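PDB 3LWX: NADH:ubiquinone oxidoreductase, Na translocating, C subunit from Parabacteroides distasonis, which belongs to the C subunits of sodium-translocating membrane complexes and includes a domain of the FMN-binding family. Local coordinates for residues Q82-M87 against S103-K108; A44-E49 against E69-V74; V152-P157 against G179-L184. All blocks are in the same frame, centred on the assembly; numbering follows the deposited sequence.

Contact 1: residues Q82-M87 against S103-K108; sequences QPKYIM and SVDSDK
Lys84 leaves the strand with CG beside its backbone N (chi1 -55°), bends at chi2 (-65°) and then runs straight, which lays its chain beside Asp105 and delivers NZ to OD1 of Asp105 at 2.8 Å. In this salt bridge NZ meets OD1 from above the carboxylate plane, about 50° out of it. Tyr85, with its CG anti to the carbonyl carbon, swings its ring off the other face of the sheet, where CE2 lies 3.6 Å from CG of Lys108; CD of Lys108 sits over the rim of one ring face, while the carbonyl of Asp105 meets the ring at its edge. The Lys108 ammonium itself goes to the carbonyl oxygens of Phe194 and Ser197. These side chains stem from the beta hairpin of strands 82-92 and 97-104 and the turn after it. Tyr85 and Val104 form an antiparallel hydrogen-bonded pair, Tyr85 N to Val104 O at 3.0 Å and Val104 N to Tyr85 O at 2.9 Å. Past this pair the second strand leaves the sheet in a type I turn, Asp105 to Lys108. A water then fills in, donating to Pro83 O and accepting from Ser106 N and Lys84 NZ; a second joins Tyr85 OH to Ser106 O. CE of selenomethionine Met87 packs 3.8 Å from CG1 of Val104.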
loop_
_atom_site.group_PDB
_atom_site.type_symbol
_atom_site.label_atom_id
_atom_site.label_comp_id
_atom_site.label_asym_id
_atom_site.label_seq_id
_atom_site.Cartn_x
_atom_site.Cartn_y
_atom_site.Cartn_z
ATOM N N GLN A 82 -16.445 8.656 -6.224
ATOM C CA GLN A 82 -16.077 7.302 -6.621
ATOM C C GLN A 82 -15.130 6.665 -5.636
ATOM O O GLN A 82 -14.293 7.345 -5.055
ATOM C CB GLN A 82 -15.393 7.326 -7.981
ATOM C CG GLN A 82 -16.274 7.850 -9.102
ATOM C CD GLN A 82 -17.498 6.978 -9.344
ATOM N N PRO A 83 -15.244 5.339 -5.464
ATOM C CA PRO A 83 -14.355 4.713 -4.514
ATOM C C PRO A 83 -12.941 4.464 -5.056
ATOM O O PRO A 83 -12.743 4.166 -6.240
ATOM C CB PRO A 83 -15.051 3.377 -4.237
ATOM C CG PRO A 83 -15.775 3.067 -5.524
ATOM C CD PRO A 83 -16.248 4.397 -6.000
ATOM N N LYS A 84 -11.976 4.645 -4.163
ATOM C CA LYS A 84 -10.611 4.154 -4.352
ATOM C C LYS A 84 -10.388 3.161 -3.215
ATOM O O LYS A 84 -10.705 3.472 -2.062
ATOM C CB LYS A 84 -9.547 5.251 -4.288
ATOM C CG LYS A 84 -9.767 6.407 -5.240
ATOM C CD LYS A 84 -9.684 6.003 -6.697
ATOM C CE LYS A 84 -9.774 7.222 -7.604
ATOM N NZ LYS A 84 -9.844 6.845 -9.034
ATOM N N TYR A 85 -9.835 1.994 -3.528
ATOM C CA TYR A 85 -9.604 0.956 -2.532
ATOM C C TYR A 85 -8.122 0.923 -2.187
ATOM O O TYR A 85 -7.292 0.664 -3.059
ATOM C CB TYR A 85 -10.069 -0.402 -3.048
ATOM C CG TYR A 85 -11.529 -0.419 -3.439
ATOM C CD1 TYR A 85 -12.523 -0.695 -2.503
ATOM C CD2 TYR A 85 -11.922 -0.157 -4.741
ATOM C CE1 TYR A 85 -13.856 -0.702 -2.861
ATOM C CE2 TYR A 85 -13.269 -0.177 -5.114
ATOM C CZ TYR A 85 -14.225 -0.443 -4.158
ATOM O OH TYR A 85 -15.559 -0.480 -4.521
ATOM N N ILE A 86 -7.817 1.165 -0.918
ATOM C CA ILE A 86 -6.447 1.244 -0.424
ATOM C C ILE A 86 -6.155 -0.022 0.379
ATOM O O ILE A 86 -6.922 -0.399 1.284
ATOM C CB ILE A 86 -6.244 2.464 0.484
ATOM C CG1 ILE A 86 -6.679 3.755 -0.202
ATOM C CG2 ILE A 86 -4.780 2.578 0.940
ATOM C CD1 ILE A 86 -6.874 4.926 0.742
HETATM N N MSE A 87 -5.055 -0.692 0.031
HETATM C CA MSE A 87 -4.631 -1.958 0.587
HETATM C C MSE A 87 -3.257 -1.808 1.214
HETATM O O MSE A 87 -2.451 -0.985 0.781
HETATM C CB MSE A 87 -4.612 -3.004 -0.530
HETATM C CG MSE A 87 -5.994 -3.295 -1.067
HETATM SE SE MSE A 87 -6.081 -4.390 -2.613
HETATM C CE MSE A 87 -5.548 -3.070 -3.913
ATOM N N SER A 103 -3.281 1.950 -3.757
ATOM C CA SER A 103 -4.694 2.166 -4.008
ATOM C C SER A 103 -5.022 1.822 -5.451
ATOM O O SER A 103 -4.196 1.999 -6.356
ATOM C CB SER A 103 -5.113 3.616 -3.706
ATOM O OG SER A 103 -4.555 4.527 -4.628
ATOM N N VAL A 104 -6.252 1.361 -5.657
ATOM C CA VAL A 104 -6.770 1.101 -6.977
ATOM C C VAL A 104 -8.063 1.883 -7.213
ATOM O O VAL A 104 -8.783 2.260 -6.279
ATOM C CB VAL A 104 -7.009 -0.414 -7.248
ATOM C CG1 VAL A 104 -5.686 -1.182 -7.252
ATOM C CG2 VAL A 104 -7.978 -1.038 -6.243
ATOM N N ASP A 105 -8.315 2.108 -8.493
ATOM C CA ASP A 105 -9.522 2.736 -8.980
ATOM C C ASP A 105 -10.741 1.846 -8.725
ATOM O O ASP A 105 -10.638 0.720 -8.238
ATOM C CB ASP A 105 -9.387 2.997 -10.473
ATOM C CG ASP A 105 -8.367 4.077 -10.815
ATOM O OD1 ASP A 105 -8.069 4.946 -9.968
ATOM O OD2 ASP A 105 -7.886 4.066 -11.967
ATOM N N SER A 106 -11.914 2.347 -9.096
ATOM C CA SER A 106 -13.156 1.625 -8.831
ATOM C C SER A 106 -13.249 0.293 -9.570
ATOM O O SER A 106 -14.033 -0.571 -9.177
ATOM C CB SER A 106 -14.359 2.504 -9.158
ATOM O OG SER A 106 -14.424 2.763 -10.546
ATOM N N ASP A 107 -12.441 0.114 -10.618
ATOM C CA ASP A 107 -12.365 -1.173 -11.327
ATOM C C ASP A 107 -11.632 -2.268 -10.530
ATOM O O ASP A 107 -11.544 -3.401 -10.986
ATOM C CB ASP A 107 -11.729 -1.029 -12.721
ATOM C CG ASP A 107 -10.233 -0.693 -12.713
ATOM O OD1 ASP A 107 -9.634 -0.465 -11.641
ATOM O OD2 ASP A 107 -9.655 -0.688 -13.831
ATOM N N LYS A 108 -11.093 -1.928 -9.358
ATOM C CA LYS A 108 -10.409 -2.905 -8.506
ATOM C C LYS A 108 -9.249 -3.569 -9.263
ATOM O O LYS A 108 -8.952 -4.743 -9.059
ATOM C CB LYS A 108 -11.390 -3.908 -7.874
ATOM C CG LYS A 108 -12.335 -3.205 -6.902
ATOM C CD LYS A 108 -13.126 -4.152 -6.020
ATOM C CE LYS A 108 -14.087 -5.038 -6.768
ATOM N NZ LYS A 108 -14.807 -5.945 -5.829
HETATM O O HOH W 1 -12.299 5.207 -8.849
HETATM O O HOH W 2 -16.012 -0.413 -7.125
#

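Contact 2: residues A44-E49 against E69-V74; sequences AFLVNE and EHQYPV
Val74 presses its CB against one face of the Phe45 ring, 4.2 Å from the ring centroid, in a CH-pi contact. With chi1 at 52°, Phe45 holds its ring alongside Val74, so that CG1 of Val74 reaches CZ of Phe45 at 3.9 Å while its CG2 turns to CG1 of Val47. That same Val47 methyl also meets the edge of the Phe45 ring, so the two valines fit around the ring from face and rim. Further along, CG2 of Val47 rests 4.1 Å from CB of Tyr72, whose ring extends toward Glu49 and offers its edge to the backbone N of Glu49. The reverse face is fitted by Leu46: its CD2 lies against the Pro73 ring, 3.8 Å from CB of Pro73, and its CD1 touches OE1 of Gln71. Between the two layers four backbone bonds join Phe45 to Val74 and Val47 to Tyr72, the straightest being Val47 N to Tyr72 O at 169°. Phe194 and Tyr191 of helix 174-196 pack on the valine side. His70, at positive phi, ends the preceding helix in a Schellman motif, and the chain then enters the antiparallel sheet as strand 71-79, lying next to strand 41-48.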
loop_
_atom_site.group_PDB
_atom_site.type_symbol
_atom_site.label_atom_id
_atom_site.label_comp_id
_atom_site.label_asym_id
_atom_site.label_seq_id
_atom_site.Cartn_x
_atom_site.Cartn_y
_atom_site.Cartn_z
ATOM N N ALA A 44 -13.546 1.686 6.352
ATOM C CA ALA A 44 -12.277 1.052 6.732
ATOM C C ALA A 44 -12.682 -0.253 7.386
ATOM O O ALA A 44 -13.385 -0.228 8.410
ATOM C CB ALA A 44 -11.454 1.926 7.682
ATOM N N PHE A 45 -12.298 -1.375 6.782
ATOM C CA PHE A 45 -12.698 -2.681 7.280
ATOM C C PHE A 45 -11.673 -3.734 6.943
ATOM O O PHE A 45 -10.955 -3.623 5.960
ATOM C CB PHE A 45 -14.069 -3.102 6.696
ATOM C CG PHE A 45 -14.158 -3.009 5.192
ATOM C CD1 PHE A 45 -13.764 -4.065 4.377
ATOM C CD2 PHE A 45 -14.619 -1.853 4.587
ATOM C CE1 PHE A 45 -13.844 -3.978 3.004
ATOM C CE2 PHE A 45 -14.690 -1.752 3.215
ATOM C CZ PHE A 45 -14.301 -2.812 2.426
ATOM N N LEU A 46 -11.622 -4.757 7.771
ATOM C CA LEU A 46 -10.811 -5.925 7.514
ATOM C C LEU A 46 -11.598 -6.893 6.644
ATOM O O LEU A 46 -12.819 -7.027 6.803
ATOM C CB LEU A 46 -10.445 -6.638 8.819
ATOM C CG LEU A 46 -9.566 -5.831 9.768
ATOM C CD1 LEU A 46 -9.488 -6.519 11.118
ATOM C CD2 LEU A 46 -8.170 -5.641 9.204
ATOM N N VAL A 47 -10.898 -7.552 5.728
ATOM C CA VAL A 47 -11.450 -8.673 4.991
ATOM C C VAL A 47 -10.618 -9.919 5.279
ATOM O O VAL A 47 -9.445 -9.850 5.656
ATOM C CB VAL A 47 -11.534 -8.445 3.455
ATOM C CG1 VAL A 47 -12.415 -7.234 3.177
ATOM C CG2 VAL A 47 -10.151 -8.293 2.802
ATOM N N ASN A 48 -11.262 -11.065 5.137
ATOM C CA ASN A 48 -10.569 -12.335 5.196
ATOM C C ASN A 48 -10.131 -12.743 3.772
ATOM O O ASN A 48 -10.340 -12.019 2.795
ATOM C CB ASN A 48 -11.403 -13.405 5.920
ATOM C CG ASN A 48 -12.684 -13.757 5.195
ATOM O OD1 ASN A 48 -12.818 -13.529 3.998
ATOM N ND2 ASN A 48 -13.626 -14.360 5.914
ATOM N N GLU A 49 -9.518 -13.919 3.657
ATOM C CA GLU A 49 -9.007 -14.391 2.370
ATOM C C GLU A 49 -10.103 -14.691 1.353
ATOM O O GLU A 49 -9.817 -14.856 0.184
ATOM C CB GLU A 49 -8.109 -15.628 2.542
ATOM C CG GLU A 49 -8.745 -16.885 3.114
ATOM C CD GLU A 49 -8.633 -17.000 4.632
ATOM O OE1 GLU A 49 -9.209 -16.157 5.355
ATOM O OE2 GLU A 49 -7.986 -17.969 5.100
ATOM N N GLU A 69 -2.908 -13.643 10.718
ATOM C CA GLU A 69 -4.241 -14.143 11.048
ATOM C C GLU A 69 -5.185 -14.139 9.815
ATOM O O GLU A 69 -6.392 -14.313 9.940
ATOM C CB GLU A 69 -4.809 -13.309 12.199
ATOM C CG GLU A 69 -3.957 -13.420 13.445
ATOM C CD GLU A 69 -4.475 -12.674 14.658
ATOM O OE1 GLU A 69 -5.469 -11.921 14.557
ATOM O OE2 GLU A 69 -3.861 -12.843 15.734
ATOM N N HIS A 70 -4.605 -13.969 8.623
ATOM C CA HIS A 70 -5.340 -13.972 7.356
ATOM C C HIS A 70 -6.459 -12.920 7.328
ATOM O O HIS A 70 -7.580 -13.187 6.887
ATOM C CB HIS A 70 -5.832 -15.386 7.018
ATOM C CG HIS A 70 -4.716 -16.372 6.893
ATOM N ND1 HIS A 70 -4.127 -16.690 5.689
ATOM C CD2 HIS A 70 -4.064 -17.095 7.834
ATOM C CE1 HIS A 70 -3.167 -17.576 5.892
ATOM N NE2 HIS A 70 -3.104 -17.831 7.185
ATOM N N GLN A 71 -6.128 -11.725 7.823
ATOM C CA GLN A 71 -7.006 -10.563 7.796
ATOM C C GLN A 71 -6.230 -9.428 7.145
ATOM O O GLN A 71 -5.029 -9.261 7.385
ATOM C CB GLN A 71 -7.491 -10.179 9.179
ATOM C CG GLN A 71 -8.268 -11.303 9.834
ATOM C CD GLN A 71 -8.937 -10.873 11.103
ATOM O OE1 GLN A 71 -8.477 -9.952 11.786
ATOM N NE2 GLN A 71 -10.045 -11.536 11.438
ATOM N N TYR A 72 -6.943 -8.613 6.375
ATOM C CA TYR A 72 -6.328 -7.637 5.499
ATOM C C TYR A 72 -7.154 -6.349 5.500
ATOM O O TYR A 72 -8.329 -6.377 5.155
ATOM C CB TYR A 72 -6.267 -8.227 4.078
ATOM C CG TYR A 72 -5.712 -9.628 4.060
ATOM C CD1 TYR A 72 -4.356 -9.863 4.200
ATOM C CD2 TYR A 72 -6.553 -10.727 3.960
ATOM C CE1 TYR A 72 -3.844 -11.137 4.211
ATOM C CE2 TYR A 72 -6.053 -12.009 3.982
ATOM C CZ TYR A 72 -4.694 -12.223 4.094
ATOM O OH TYR A 72 -4.171 -13.505 4.111
ATOM N N PRO A 73 -6.556 -5.200 5.866
ATOM C CA PRO A 73 -7.370 -3.995 5.940
ATOM C C PRO A 73 -7.577 -3.311 4.590
ATOM O O PRO A 73 -6.650 -3.211 3.778
ATOM C CB PRO A 73 -6.544 -3.085 6.858
ATOM C CG PRO A 73 -5.139 -3.492 6.569
ATOM C CD PRO A 73 -5.206 -4.985 6.414
ATOM N N VAL A 74 -8.799 -2.849 4.370
ATOM C CA VAL A 74 -9.185 -2.088 3.200
ATOM C C VAL A 74 -9.676 -0.720 3.670
ATOM O O VAL A 74 -10.522 -0.631 4.567
ATOM C CB VAL A 74 -10.322 -2.776 2.402
ATOM C CG1 VAL A 74 -10.704 -1.939 1.189
ATOM C CG2 VAL A 74 -9.902 -4.178 1.956
#

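Contact 3: residues V152-P157 against G179-L184; sequences VAVVKP and GVDEML
Strand 153-155, one half of a small two-stranded parallel sheet, is fastened to the long helix 174-196 by an aspartate that reaches from the helix to the strand backbone. Asp181 carries the contact. Its CG stands anti to its own amide nitrogen (chi1 -171°), which sends the carboxylate out from the helix to the strand, and there OD2 accepts the N-H of Val154 at 2.9 Å. The bond is nearly straight, 172° at the hydrogen, yet the amide approaches from above the carboxylate plane, about 60° out of it. CA of Ala153 lies close to the same oxygen, 3.4 Å from OD2 of Asp181. Water 4 gives OD2 a further donor and also donates to Val154 O, so the N-H and the carbonyl of Val154 are both tied to one carboxylate oxygen, one directly and one through water. The other oxygen, OD1, is hydrogen-bonded to a glycerol molecule.

The axes of strand 153-155 and of helical segment 179-184 approach to 7.3 Å and run almost antiparallel. Ala153 and Val155 make backbone bonds to Asp165, Val167 and Gly169, in and beside strand 166-168, leaving the amide of Val154 turned to the helix. The Val154 side chain also points toward the helix: its isopropyl group and the Asp181 side chain slide past each other in opposite directions, with CG2 of Val154 3.9 Å from CB of Asp181. The same methyl makes a looser contact with CG1 of Val180, at 4.3 Å. Toward the start of the strand, CD1 of Leu184 comes within 4.0 Å of Val152 O, and water 3 lies between Val152 O and Asp181 O. The helix also packs on the large antiparallel sheet, where Val180 and Met183, a selenomethionine, touch Leu98 and Phe116.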
loop_
_atom_site.group_PDB
_atom_site.type_symbol
_atom_site.label_atom_id
_atom_site.label_comp_id
_atom_site.label_asym_id
_atom_site.label_seq_id
_atom_site.Cartn_x
_atom_site.Cartn_y
_atom_site.Cartn_z
ATOM N N VAL A 152 2.399 -6.322 -10.151
ATOM C CA VAL A 152 3.273 -5.490 -10.971
ATOM C C VAL A 152 4.718 -5.857 -10.671
ATOM O O VAL A 152 5.144 -5.862 -9.517
ATOM C CB VAL A 152 3.002 -3.984 -10.713
ATOM C CG1 VAL A 152 3.986 -3.111 -11.520
ATOM C CG2 VAL A 152 1.564 -3.651 -11.043
ATOM N N ALA A 153 5.465 -6.185 -11.724
ATOM C CA ALA A 153 6.876 -6.546 -11.574
ATOM C C ALA A 153 7.755 -5.327 -11.368
ATOM O O ALA A 153 7.443 -4.243 -11.849
ATOM C CB ALA A 153 7.361 -7.321 -12.801
ATOM N N VAL A 154 8.867 -5.529 -10.669
ATOM C CA VAL A 154 9.890 -4.499 -10.513
ATOM C C VAL A 154 11.129 -5.046 -11.225
ATOM O O VAL A 154 11.662 -6.074 -10.824
ATOM C CB VAL A 154 10.154 -4.149 -9.047
ATOM C CG1 VAL A 154 11.186 -3.013 -8.949
ATOM C CG2 VAL A 154 8.865 -3.764 -8.337
ATOM N N VAL A 155 11.538 -4.396 -12.304
ATOM C CA VAL A 155 12.603 -4.907 -13.167
ATOM C C VAL A 155 13.893 -4.117 -13.022
ATOM O O VAL A 155 13.918 -3.048 -12.430
ATOM C CB VAL A 155 12.154 -4.896 -14.670
ATOM C CG1 VAL A 155 10.901 -5.761 -14.888
ATOM C CG2 VAL A 155 11.924 -3.483 -15.183
ATOM N N LYS A 156 14.984 -4.671 -13.540
ATOM C CA LYS A 156 16.231 -3.924 -13.565
ATOM C C LYS A 156 15.991 -2.737 -14.493
ATOM O O LYS A 156 15.339 -2.891 -15.520
ATOM C CB LYS A 156 17.368 -4.788 -14.081
ATOM C CG LYS A 156 17.668 -5.976 -13.197
ATOM N N PRO A 157 16.449 -1.535 -14.090
ATOM C CA PRO A 157 16.174 -0.294 -14.823
ATOM C C PRO A 157 16.328 -0.395 -16.346
ATOM O O PRO A 157 17.350 -0.863 -16.840
ATOM C CB PRO A 157 17.199 0.682 -14.240
ATOM C CG PRO A 157 17.410 0.209 -12.852
ATOM C CD PRO A 157 17.259 -1.282 -12.879
ATOM N N GLY A 179 12.430 -7.117 -3.144
ATOM C CA GLY A 179 11.604 -7.165 -1.954
ATOM C C GLY A 179 10.278 -6.442 -2.154
ATOM O O GLY A 179 9.250 -6.890 -1.655
ATOM N N VAL A 180 10.285 -5.330 -2.879
ATOM C CA VAL A 180 9.036 -4.631 -3.209
ATOM C C VAL A 180 8.173 -5.484 -4.136
ATOM O O VAL A 180 6.968 -5.622 -3.929
ATOM C CB VAL A 180 9.285 -3.233 -3.817
ATOM C CG1 VAL A 180 7.977 -2.616 -4.294
ATOM C CG2 VAL A 180 9.955 -2.312 -2.784
ATOM N N ASP A 181 8.784 -6.056 -5.175
ATOM C CA ASP A 181 8.061 -6.922 -6.106
ATOM C C ASP A 181 7.368 -8.063 -5.330
ATOM O O ASP A 181 6.160 -8.342 -5.493
ATOM C CB ASP A 181 9.071 -7.453 -7.129
ATOM C CG ASP A 181 8.441 -8.202 -8.302
ATOM O OD1 ASP A 181 7.386 -8.826 -8.157
ATOM O OD2 ASP A 181 9.016 -8.127 -9.395
ATOM N N GLU A 182 8.130 -8.731 -4.478
ATOM C CA GLU A 182 7.608 -9.838 -3.688
ATOM C C GLU A 182 6.547 -9.367 -2.699
ATOM O O GLU A 182 5.533 -10.034 -2.513
ATOM C CB GLU A 182 8.779 -10.515 -3.001
ATOM C CG GLU A 182 9.681 -11.223 -4.007
ATOM C CD GLU A 182 11.056 -11.587 -3.509
ATOM O OE1 GLU A 182 11.359 -11.363 -2.327
ATOM O OE2 GLU A 182 11.844 -12.080 -4.325
HETATM N N MSE A 183 6.788 -8.224 -2.061
HETATM C CA MSE A 183 5.832 -7.642 -1.123
HETATM C C MSE A 183 4.498 -7.378 -1.797
HETATM O O MSE A 183 3.439 -7.668 -1.233
HETATM C CB MSE A 183 6.379 -6.329 -0.542
HETATM C CG MSE A 183 5.341 -5.522 0.215
HETATM SE SE MSE A 183 6.086 -4.143 1.314
HETATM C CE MSE A 183 6.776 -3.009 -0.053
ATOM N N LEU A 184 4.531 -6.799 -2.990
ATOM C CA LEU A 184 3.303 -6.527 -3.715
ATOM C C LEU A 184 2.563 -7.825 -4.024
ATOM O O LEU A 184 1.361 -7.941 -3.773
ATOM C CB LEU A 184 3.620 -5.762 -5.008
ATOM C CG LEU A 184 3.967 -4.293 -4.856
ATOM C CD1 LEU A 184 4.714 -3.781 -6.077
ATOM C CD2 LEU A 184 2.699 -3.491 -4.584
HETATM O O HOH W 3 4.554 -7.875 -7.721
HETATM O O HOH W 4 12.025 -8.164 -8.847
#

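Overall arrangement
Contacts 1 and 2 belong to one antiparallel sheet. Strands 71-79 and 82-92 are neighbours in it and follow each other in the chain, so Val74 of contact 2 packs directly on contact 1, its CG1 lying 4.1 Å from Ile86 O; the contact centres are about 15 Å apart. Contact 3 stands apart, its centre about 21 Å from that of contact 1 and 23 Å from that of contact 2, with nearest atoms about 8 and 10 Å away. Helix 174-196 connects all three: it supplies Asp181 to contact 3, and its later residues pack on Met87 and Val74. Bound glycerol, probably from the crystallisation liquor, lies about 4 Å from the Lys108 side chain and, at contact 3, about 3 Å from that of Asp181.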